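Local structure of spore germination protein B3 (Bacillus subtilis subsp. subtilis, 3N54) at residues I184-S189 with H324-F329; Q202-V207 with Q290-L295; P245-S250 with D308-Q313. The protein takes part in the spore germination response to a mixture of L-asparagine, glucose, fructose and potassium ions, as a lipoprotein component of a germinant receptor. All coordinates share one frame; numbering follows the deposited sequence.

Contact 1: residues I184-S189 with H324-F329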
loop_
_atom_site.group_PDB
_atom_site.type_symbol
_atom_site.label_atom_id
_atom_site.label_comp_id
_atom_site.label_asym_id
_atom_site.label_seq_id
_atom_site.Cartn_x
_atom_site.Cartn_y
_atom_site.Cartn_z
ATOM N N ILE A 184 -3.913 3.481 1.753
ATOM C CA ILE A 184 -5.198 2.913 1.374
ATOM C C ILE A 184 -5.565 3.431 -0.008
ATOM O O ILE A 184 -5.805 4.622 -0.172
ATOM C CB ILE A 184 -6.313 3.304 2.369
ATOM C CG1 ILE A 184 -5.912 2.969 3.808
ATOM C CG2 ILE A 184 -7.618 2.603 2.010
ATOM C CD1 ILE A 184 -6.797 3.638 4.853
ATOM N N ILE A 185 -5.596 2.540 -0.998
ATOM C CA ILE A 185 -5.947 2.901 -2.366
ATOM C C ILE A 185 -7.407 2.541 -2.602
ATOM O O ILE A 185 -7.809 1.392 -2.427
ATOM C CB ILE A 185 -5.063 2.168 -3.416
ATOM C CG1 ILE A 185 -3.573 2.287 -3.069
ATOM C CG2 ILE A 185 -5.322 2.715 -4.807
ATOM C CD1 ILE A 185 -3.077 3.713 -2.930
ATOM N N LYS A 186 -8.207 3.529 -2.986
ATOM C CA LYS A 186 -9.637 3.317 -3.163
ATOM C C LYS A 186 -9.969 2.883 -4.587
ATOM O O LYS A 186 -9.350 3.338 -5.547
ATOM C CB LYS A 186 -10.409 4.582 -2.806
ATOM C CG LYS A 186 -11.924 4.394 -2.750
ATOM C CD LYS A 186 -12.564 5.567 -2.058
ATOM C CE LYS A 186 -14.051 5.374 -1.825
ATOM N NZ LYS A 186 -14.495 6.319 -0.734
ATOM N N ARG A 187 -10.960 2.005 -4.701
ATOM C CA ARG A 187 -11.407 1.470 -5.985
ATOM C C ARG A 187 -11.962 2.576 -6.866
ATOM O O ARG A 187 -12.347 3.639 -6.375
ATOM C CB ARG A 187 -12.469 0.390 -5.763
ATOM C CG ARG A 187 -13.863 0.902 -5.353
ATOM C CD ARG A 187 -14.439 0.109 -4.175
ATOM N NE ARG A 187 -14.199 -1.326 -4.307
ATOM C CZ ARG A 187 -14.060 -2.182 -3.292
ATOM N NH1 ARG A 187 -14.131 -1.779 -2.030
ATOM N NH2 ARG A 187 -13.824 -3.461 -3.552
ATOM N N GLY A 188 -12.001 2.320 -8.168
ATOM C CA GLY A 188 -12.493 3.295 -9.133
ATOM C C GLY A 188 -11.452 4.363 -9.409
ATOM O O GLY A 188 -10.818 4.361 -10.465
ATOM N N SER A 189 -11.274 5.271 -8.450
ATOM C CA SER A 189 -10.313 6.360 -8.595
ATOM C C SER A 189 -8.880 5.847 -8.630
ATOM O O SER A 189 -8.019 6.421 -9.294
ATOM C CB SER A 189 -10.451 7.341 -7.439
ATOM O OG SER A 189 -10.053 6.727 -6.223
ATOM N N HIS A 324 -22.336 -1.408 -5.213
ATOM C CA HIS A 324 -22.234 -0.435 -4.120
ATOM C C HIS A 324 -21.805 -1.132 -2.826
ATOM O O HIS A 324 -22.426 -0.969 -1.771
ATOM C CB HIS A 324 -23.569 0.303 -3.945
ATOM C CG HIS A 324 -24.756 -0.608 -3.851
ATOM N ND1 HIS A 324 -25.400 -1.106 -4.965
ATOM C CD2 HIS A 324 -25.412 -1.115 -2.780
ATOM C CE1 HIS A 324 -26.400 -1.882 -4.583
ATOM N NE2 HIS A 324 -26.429 -1.905 -3.262
ATOM N N TRP A 325 -20.729 -1.906 -2.919
ATOM C CA TRP A 325 -20.239 -2.680 -1.780
ATOM C C TRP A 325 -19.700 -1.821 -0.639
ATOM O O TRP A 325 -19.871 -2.176 0.524
ATOM C CB TRP A 325 -19.157 -3.664 -2.224
ATOM C CG TRP A 325 -18.399 -4.223 -1.080
ATOM C CD1 TRP A 325 -17.073 -4.067 -0.824
ATOM C CD2 TRP A 325 -18.933 -4.986 0.005
ATOM N NE1 TRP A 325 -16.738 -4.710 0.339
ATOM C CE2 TRP A 325 -17.863 -5.282 0.871
ATOM C CE3 TRP A 325 -20.212 -5.452 0.327
ATOM C CZ2 TRP A 325 -18.029 -6.029 2.039
ATOM C CZ3 TRP A 325 -20.377 -6.196 1.486
ATOM C CH2 TRP A 325 -19.291 -6.478 2.329
ATOM N N ASP A 326 -19.046 -0.708 -0.961
ATOM C CA ASP A 326 -18.519 0.177 0.079
ATOM C C ASP A 326 -19.649 0.750 0.945
ATOM O O ASP A 326 -19.508 0.834 2.167
ATOM C CB ASP A 326 -17.650 1.293 -0.522
ATOM C CG ASP A 326 -16.246 0.809 -0.901
ATOM O OD1 ASP A 326 -15.828 -0.279 -0.439
ATOM O OD2 ASP A 326 -15.554 1.531 -1.650
ATOM N N GLU A 327 -20.766 1.115 0.313
ATOM C CA GLU A 327 -21.947 1.597 1.036
ATOM C C GLU A 327 -22.407 0.542 2.035
ATOM O O GLU A 327 -22.653 0.845 3.198
ATOM C CB GLU A 327 -23.081 1.929 0.059
ATOM C CG GLU A 327 -24.350 2.497 0.719
ATOM C CD GLU A 327 -25.532 2.642 -0.246
ATOM O OE1 GLU A 327 -26.637 2.985 0.229
ATOM O OE2 GLU A 327 -25.364 2.414 -1.471
ATOM N N ILE A 328 -22.508 -0.699 1.573
ATOM C CA ILE A 328 -22.913 -1.819 2.421
ATOM C C ILE A 328 -21.869 -2.097 3.498
ATOM O O ILE A 328 -22.211 -2.394 4.647
ATOM C CB ILE A 328 -23.142 -3.103 1.585
ATOM C CG1 ILE A 328 -24.358 -2.941 0.667
ATOM C CG2 ILE A 328 -23.330 -4.315 2.485
ATOM C CD1 ILE A 328 -25.686 -2.799 1.402
ATOM N N PHE A 329 -20.595 -2.009 3.119
ATOM C CA PHE A 329 -19.491 -2.218 4.057
ATOM C C PHE A 329 -19.580 -1.246 5.237
ATOM O O PHE A 329 -19.381 -1.641 6.382
ATOM C CB PHE A 329 -18.142 -2.069 3.341
ATOM C CG PHE A 329 -16.955 -2.093 4.264
ATOM C CD1 PHE A 329 -16.593 -3.258 4.918
ATOM C CD2 PHE A 329 -16.196 -0.953 4.469
ATOM C CE1 PHE A 329 -15.497 -3.285 5.761
ATOM C CE2 PHE A 329 -15.095 -0.972 5.308
ATOM C CZ PHE A 329 -14.747 -2.137 5.955
#

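Contact 2: residues Q202-V207 with Q290-L295. With SO4 (sulfate ion), chain B.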
loop_
_atom_site.group_PDB
_atom_site.type_symbol
_atom_site.label_atom_id
_atom_site.label_comp_id
_atom_site.label_asym_id
_atom_site.label_seq_id
_atom_site.Cartn_x
_atom_site.Cartn_y
_atom_site.Cartn_z
ATOM N N GLN A 202 -0.927 -3.760 11.614
ATOM C CA GLN A 202 -0.705 -5.039 12.296
ATOM C C GLN A 202 -2.020 -5.593 12.820
ATOM O O GLN A 202 -2.317 -6.771 12.646
ATOM C CB GLN A 202 0.290 -4.899 13.460
ATOM C CG GLN A 202 0.674 -6.250 14.071
ATOM C CD GLN A 202 1.596 -6.144 15.270
ATOM O OE1 GLN A 202 1.282 -5.485 16.259
ATOM N NE2 GLN A 202 2.727 -6.826 15.203
ATOM N N THR A 203 -2.798 -4.737 13.471
ATOM C CA THR A 203 -4.094 -5.138 14.012
ATOM C C THR A 203 -4.996 -5.690 12.922
ATOM O O THR A 203 -5.569 -6.773 13.064
ATOM C CB THR A 203 -4.809 -3.952 14.681
ATOM O OG1 THR A 203 -4.015 -3.478 15.773
ATOM C CG2 THR A 203 -6.186 -4.365 15.187
ATOM N N LEU A 204 -5.115 -4.935 11.837
ATOM C CA LEU A 204 -5.983 -5.312 10.727
ATOM C C LEU A 204 -5.520 -6.626 10.118
ATOM O O LEU A 204 -6.322 -7.528 9.881
ATOM C CB LEU A 204 -6.000 -4.203 9.672
ATOM C CG LEU A 204 -7.092 -4.265 8.612
ATOM C CD1 LEU A 204 -8.476 -4.383 9.249
ATOM C CD2 LEU A 204 -6.994 -3.031 7.715
ATOM N N SER A 205 -4.217 -6.739 9.896
ATOM C CA SER A 205 -3.632 -7.959 9.341
ATOM C C SER A 205 -3.813 -9.173 10.254
ATOM O O SER A 205 -3.959 -10.299 9.772
ATOM C CB SER A 205 -2.142 -7.749 9.078
ATOM O OG SER A 205 -1.564 -8.926 8.534
ATOM N N TRP A 206 -3.788 -8.932 11.568
ATOM C CA TRP A 206 -3.934 -9.979 12.582
ATOM C C TRP A 206 -5.332 -10.572 12.537
ATOM O O TRP A 206 -5.504 -11.792 12.502
ATOM C CB TRP A 206 -3.678 -9.388 13.975
ATOM C CG TRP A 206 -3.393 -10.361 15.090
ATOM C CD1 TRP A 206 -3.980 -11.576 15.313
ATOM C CD2 TRP A 206 -2.486 -10.153 16.181
ATOM N NE1 TRP A 206 -3.469 -12.146 16.457
ATOM C CE2 TRP A 206 -2.550 -11.293 17.005
ATOM C CE3 TRP A 206 -1.611 -9.117 16.528
ATOM C CZ2 TRP A 206 -1.776 -11.427 18.157
ATOM C CZ3 TRP A 206 -0.842 -9.249 17.675
ATOM C CH2 TRP A 206 -0.931 -10.396 18.478
ATOM N N VAL A 207 -6.328 -9.695 12.554
ATOM C CA VAL A 207 -7.727 -10.103 12.564
ATOM C C VAL A 207 -8.133 -10.755 11.237
ATOM O O VAL A 207 -8.907 -11.710 11.231
ATOM C CB VAL A 207 -8.650 -8.906 12.890
ATOM C CG1 VAL A 207 -10.117 -9.309 12.829
ATOM C CG2 VAL A 207 -8.317 -8.346 14.276
ATOM N N GLN A 290 -11.473 0.201 16.354
ATOM C CA GLN A 290 -11.041 1.545 15.992
ATOM C C GLN A 290 -10.669 1.599 14.500
ATOM O O GLN A 290 -11.094 2.509 13.787
ATOM C CB GLN A 290 -9.867 1.971 16.882
ATOM C CG GLN A 290 -9.273 3.369 16.624
ATOM C CD GLN A 290 -10.278 4.493 16.697
ATOM O OE1 GLN A 290 -11.082 4.680 15.772
ATOM N NE2 GLN A 290 -10.215 5.289 17.776
ATOM N N VAL A 291 -9.903 0.612 14.035
ATOM C CA VAL A 291 -9.465 0.566 12.638
ATOM C C VAL A 291 -10.662 0.385 11.703
ATOM O O VAL A 291 -10.777 1.084 10.697
ATOM C CB VAL A 291 -8.436 -0.562 12.384
ATOM C CG1 VAL A 291 -8.061 -0.622 10.904
ATOM C CG2 VAL A 291 -7.194 -0.358 13.241
ATOM N N MET A 292 -11.558 -0.535 12.055
ATOM C CA MET A 292 -12.745 -0.795 11.242
ATOM C C MET A 292 -13.642 0.441 11.170
ATOM O O MET A 292 -14.286 0.691 10.162
ATOM C CB MET A 292 -13.527 -1.990 11.798
ATOM C CG MET A 292 -14.415 -2.694 10.779
ATOM S SD MET A 292 -13.525 -3.329 9.335
ATOM C CE MET A 292 -12.061 -4.025 10.087
ATOM N N ASP A 293 -13.675 1.216 12.244
ATOM C CA ASP A 293 -14.451 2.447 12.273
ATOM C C ASP A 293 -13.881 3.475 11.284
ATOM O O ASP A 293 -14.632 4.168 10.602
ATOM C CB ASP A 293 -14.470 3.024 13.688
ATOM C CG ASP A 293 -15.525 4.081 13.863
ATOM O OD1 ASP A 293 -16.717 3.727 13.919
ATOM O OD2 ASP A 293 -15.164 5.266 13.968
ATOM N N LYS A 294 -12.554 3.569 11.217
ATOM C CA LYS A 294 -11.893 4.433 10.238
ATOM C C LYS A 294 -12.168 3.954 8.804
ATOM O O LYS A 294 -12.432 4.761 7.922
ATOM C CB LYS A 294 -10.382 4.492 10.482
ATOM C CG LYS A 294 -9.990 5.181 11.780
ATOM C CD LYS A 294 -8.531 4.931 12.150
ATOM C CE LYS A 294 -7.548 5.661 11.246
ATOM N NZ LYS A 294 -7.584 7.135 11.431
ATOM N N LEU A 295 -12.117 2.646 8.579
ATOM C CA LEU A 295 -12.372 2.101 7.243
ATOM C C LEU A 295 -13.818 2.344 6.824
ATOM O O LEU A 295 -14.089 2.742 5.689
ATOM C CB LEU A 295 -12.052 0.603 7.183
ATOM C CG LEU A 295 -10.576 0.206 7.308
ATOM C CD1 LEU A 295 -10.429 -1.304 7.248
ATOM C CD2 LEU A 295 -9.728 0.867 6.227
HETATM S S SO4 B . -7.172 9.476 14.062
HETATM O O1 SO4 B . -7.865 10.209 13.011
HETATM O O2 SO4 B . -5.752 9.805 14.009
HETATM O O3 SO4 B . -7.340 8.038 13.879
HETATM O O4 SO4 B . -7.729 9.845 15.357
#

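Contact 3: residues P245-S250 with D308-Q313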
loop_
_atom_site.group_PDB
_atom_site.type_symbol
_atom_site.label_atom_id
_atom_site.label_comp_id
_atom_site.label_asym_id
_atom_site.label_seq_id
_atom_site.Cartn_x
_atom_site.Cartn_y
_atom_site.Cartn_z
ATOM N N PRO A 245 -25.084 -7.037 5.933
ATOM C CA PRO A 245 -24.297 -8.195 6.354
ATOM C C PRO A 245 -23.753 -8.074 7.777
ATOM O O PRO A 245 -23.544 -6.966 8.269
ATOM C CB PRO A 245 -23.130 -8.221 5.353
ATOM C CG PRO A 245 -23.241 -6.962 4.526
ATOM C CD PRO A 245 -24.275 -6.089 5.154
ATOM N N VAL A 246 -23.543 -9.217 8.426
ATOM C CA VAL A 246 -22.915 -9.274 9.740
ATOM C C VAL A 246 -21.765 -10.275 9.666
ATOM O O VAL A 246 -21.991 -11.475 9.502
ATOM C CB VAL A 246 -23.900 -9.702 10.843
ATOM C CG1 VAL A 246 -23.174 -9.858 12.174
ATOM C CG2 VAL A 246 -25.036 -8.694 10.970
ATOM N N PHE A 247 -20.536 -9.777 9.775
ATOM C CA PHE A 247 -19.348 -10.622 9.704
ATOM C C PHE A 247 -18.993 -11.214 11.058
ATOM O O PHE A 247 -18.683 -10.482 11.991
ATOM C CB PHE A 247 -18.141 -9.831 9.184
ATOM C CG PHE A 247 -18.116 -9.662 7.690
ATOM C CD1 PHE A 247 -17.556 -10.636 6.880
ATOM C CD2 PHE A 247 -18.631 -8.522 7.097
ATOM C CE1 PHE A 247 -17.523 -10.485 5.500
ATOM C CE2 PHE A 247 -18.602 -8.362 5.716
ATOM C CZ PHE A 247 -18.048 -9.345 4.918
ATOM N N HIS A 248 -19.050 -12.539 11.161
ATOM C CA HIS A 248 -18.584 -13.243 12.349
ATOM C C HIS A 248 -17.142 -13.643 12.091
ATOM O O HIS A 248 -16.872 -14.533 11.282
ATOM C CB HIS A 248 -19.427 -14.482 12.647
ATOM C CG HIS A 248 -20.768 -14.178 13.231
ATOM N ND1 HIS A 248 -21.838 -13.765 12.467
ATOM C CD2 HIS A 248 -21.218 -14.243 14.506
ATOM C CE1 HIS A 248 -22.888 -13.583 13.247
ATOM N NE2 HIS A 248 -22.538 -13.866 14.489
ATOM N N ILE A 249 -16.220 -12.973 12.770
ATOM C CA ILE A 249 -14.802 -13.227 12.600
ATOM C C ILE A 249 -14.249 -13.939 13.823
ATOM O O ILE A 249 -14.414 -13.476 14.953
ATOM C CB ILE A 249 -14.026 -11.920 12.378
ATOM C CG1 ILE A 249 -14.536 -11.221 11.113
ATOM C CG2 ILE A 249 -12.529 -12.197 12.292
ATOM C CD1 ILE A 249 -13.725 -10.007 10.699
ATOM N N SER A 250 -13.597 -15.069 13.582
ATOM C CA SER A 250 -12.986 -15.863 14.627
ATOM C C SER A 250 -11.482 -15.787 14.458
ATOM O O SER A 250 -10.976 -15.991 13.361
ATOM C CB SER A 250 -13.458 -17.314 14.531
ATOM O OG SER A 250 -12.932 -18.094 15.588
ATOM N N ASP A 308 -14.937 -10.486 -0.836
ATOM C CA ASP A 308 -14.757 -11.840 -1.363
ATOM C C ASP A 308 -15.436 -12.916 -0.516
ATOM O O ASP A 308 -15.880 -13.932 -1.048
ATOM C CB ASP A 308 -13.266 -12.165 -1.520
ATOM C CG ASP A 308 -12.622 -11.407 -2.667
ATOM O OD1 ASP A 308 -13.353 -10.952 -3.577
ATOM O OD2 ASP A 308 -11.379 -11.280 -2.667
ATOM N N HIS A 309 -15.527 -12.690 0.789
ATOM C CA HIS A 309 -16.144 -13.671 1.681
ATOM C C HIS A 309 -17.659 -13.760 1.497
ATOM O O HIS A 309 -18.224 -14.848 1.612
ATOM C CB HIS A 309 -15.772 -13.384 3.136
ATOM C CG HIS A 309 -14.319 -13.592 3.419
ATOM N ND1 HIS A 309 -13.793 -14.824 3.744
ATOM C CD2 HIS A 309 -13.273 -12.733 3.388
ATOM C CE1 HIS A 309 -12.488 -14.712 3.918
ATOM N NE2 HIS A 309 -12.148 -13.452 3.709
ATOM N N ILE A 310 -18.314 -12.639 1.199
ATOM C CA ILE A 310 -19.753 -12.676 0.927
ATOM C C ILE A 310 -20.026 -13.181 -0.495
ATOM O O ILE A 310 -21.105 -13.699 -0.769
ATOM C CB ILE A 310 -20.461 -11.317 1.178
ATOM C CG1 ILE A 310 -20.035 -10.252 0.171
ATOM C CG2 ILE A 310 -20.195 -10.828 2.604
ATOM C CD1 ILE A 310 -20.821 -8.975 0.318
ATOM N N ARG A 311 -19.054 -13.029 -1.393
ATOM C CA ARG A 311 -19.177 -13.563 -2.753
ATOM C C ARG A 311 -19.234 -15.096 -2.730
ATOM O O ARG A 311 -20.027 -15.702 -3.444
ATOM C CB ARG A 311 -18.015 -13.083 -3.636
ATOM C CG ARG A 311 -17.993 -13.690 -5.039
ATOM C CD ARG A 311 -16.907 -13.072 -5.921
ATOM N NE ARG A 311 -15.573 -13.205 -5.337
ATOM C CZ ARG A 311 -14.838 -14.318 -5.343
ATOM N NH1 ARG A 311 -15.289 -15.437 -5.902
ATOM N NH2 ARG A 311 -13.637 -14.315 -4.774
ATOM N N ILE A 312 -18.400 -15.705 -1.890
ATOM C CA ILE A 312 -18.324 -17.162 -1.773
ATOM C C ILE A 312 -19.506 -17.735 -0.981
ATOM O O ILE A 312 -20.136 -18.697 -1.416
ATOM C CB ILE A 312 -17.000 -17.610 -1.103
ATOM C CG1 ILE A 312 -15.790 -17.135 -1.914
ATOM C CG2 ILE A 312 -16.947 -19.125 -0.974
ATOM C CD1 ILE A 312 -14.457 -17.336 -1.209
ATOM N N GLN A 313 -19.801 -17.142 0.173
ATOM C CA GLN A 313 -20.882 -17.625 1.039
ATOM C C GLN A 313 -22.280 -17.225 0.573
ATOM O O GLN A 313 -23.231 -17.972 0.799
ATOM C CB GLN A 313 -20.694 -17.139 2.485
ATOM C CG GLN A 313 -19.796 -18.009 3.359
ATOM C CD GLN A 313 -18.360 -18.062 2.880
ATOM O OE1 GLN A 313 -18.072 -18.609 1.817
ATOM N NE2 GLN A 313 -17.446 -17.512 3.677
#

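Contact 1: residues I184-S189 with H324-F329
Arg187, on the segment that continues from strand 177-186, and Asp326, in the first turn of helix 325-331, stand with CA atoms 9.4 Å apart, so side chains span the distance. Arginine, long and charged, suits that task. Its CG lies between the backbone N and the carbonyl carbon (chi1 74°), and bends further along the chain carry it past the Asp326 carboxylate. Arg187 NH1 and Asp326 OD1 form a salt bridge of 2.8 Å, but the hydrogen bond within it is weak, bent to 119° at the hydrogen. The guanidinium and carboxylate planes are turned 63° apart, so there is no flat two-pronged pairing; the other oxygen, OD2, lies beside Arg187 CD and accepts a hydrogen bond from Thr301 OG1. Arg187 NE is taken by Gly162 O. Arg187 NH1 also meets the edge of the Trp325 indole, 3.9 Å from CD1, while Asp302 takes the indole NE1. Lys186 NZ, 5.0 Å from Asp326 OD2 and not in contact, probably adds some attraction; it bonds weakly to Tyr299 O. An acid in a helix's first turn is probably favoured by the helix dipole, and this one also ties the start of helix 325-331 to segment 184-189.

Contact 2: residues Q202-V207 with Q290-L295
Lys294 NZ is gripped twice: it gives a 2.6 Å hydrogen bond to O3 of a sulfate ion, probably from the crystallisation liquor, and forms a salt bridge with Glu298. Lysine suits this outer side of helix 271-299, whereas the residues that touch Leu204 of helix 198-208 are apolar. The helices cross almost perpendicularly, at -99°, with segment axes 10.4 Å apart at closest approach, and the patch they share is small. This is helix-on-helix packing within the C-terminal GerAC-like region, and every close contact between the two segments runs through one leucine, Leu204. With CG trans to the backbone N (chi1 -166°) and chi2 at 53°, its CD1 stands beside Met292 and its CD2 beside Leu295. Leu204 CD1 meets Met292 CE at 3.7 Å, the methionine chain lying across it at about a right angle. Leu204 CD2 approaches Leu295 CD1 at 3.9 Å, the branches tip to tip. Val291 CG1 lies 4.1 Å from both Leu204 methyls, its beta branch keeping it close to the backbone. Were Leu204 an alanine, Met292 CE and Leu295 CD1 would probably lose their mate and a gap would open between the helices. Farther round helix 198-208, Trp206 packs on strand 223-240.

Contact 3: residues P245-S250 with D308-Q313
Packing of a short helix against a beta-sheet joins helix 306-313 to strand 245-258, a strand in the interior of the mixed sheet that also holds strands 223-240 and 333-342. Between these two segments, the touching atoms on the strand side belong to Phe247. With CG anti to the carbonyl carbon (chi1 -80°), its ring carries its far end to the helix, a span for which a long flat side chain is well suited. There Phe247 CZ lies 3.5 Å from Ile310 CG2, and Phe247 CE1 is 4.0 Å from the same methyl. The methyl approaches obliquely, the isoleucine side chain running across the phenylalanine at about a right angle. Ile310 places CG1 between its backbone N and carbonyl carbon (chi1 68°), which leaves CG2 on the side that meets the ring. His309 contributes only its CB, which meets the ring edge 4.1 Å from Phe247 CE1; the aliphatic root of a polar residue serves well at the margin of an apolar patch. On another side of the helix, Arg311 NH2 and Asp308 OD1 form a long salt bridge of 3.6 Å, and Tyr163 also hydrogen-bonds that oxygen. The Phe247 ring meets Phe334 of strand 333-342 with planes nearly parallel, Trp325 of helix 325-331 touches both Phe247 and Ile310, Pro238 of strand 223-240 also packs on both, and Trp318 of helix 315-321 packs on Ile310.

How the contacts relate
Followed from the N terminus, the chain opens contact 1 at strand 177-186, contact 2 in helix 198-208 and contact 3 in strand 245-258. Helix 271-299 then closes contact 2, helix 306-313 closes contact 3, and helix 325-331 closes contact 1 last. Contacts 2 and 3 therefore cross each other, and both nest inside the loop of contact 1. Their centres are 16 to 17 Å apart, and side chains link them: Phe329 packs on Met292, Ile328 on Pro245, and Val207 on Ile249. Together they tie the mixed sheet that holds strand 177-186, through the helices, to the sheet that holds strand 245-258.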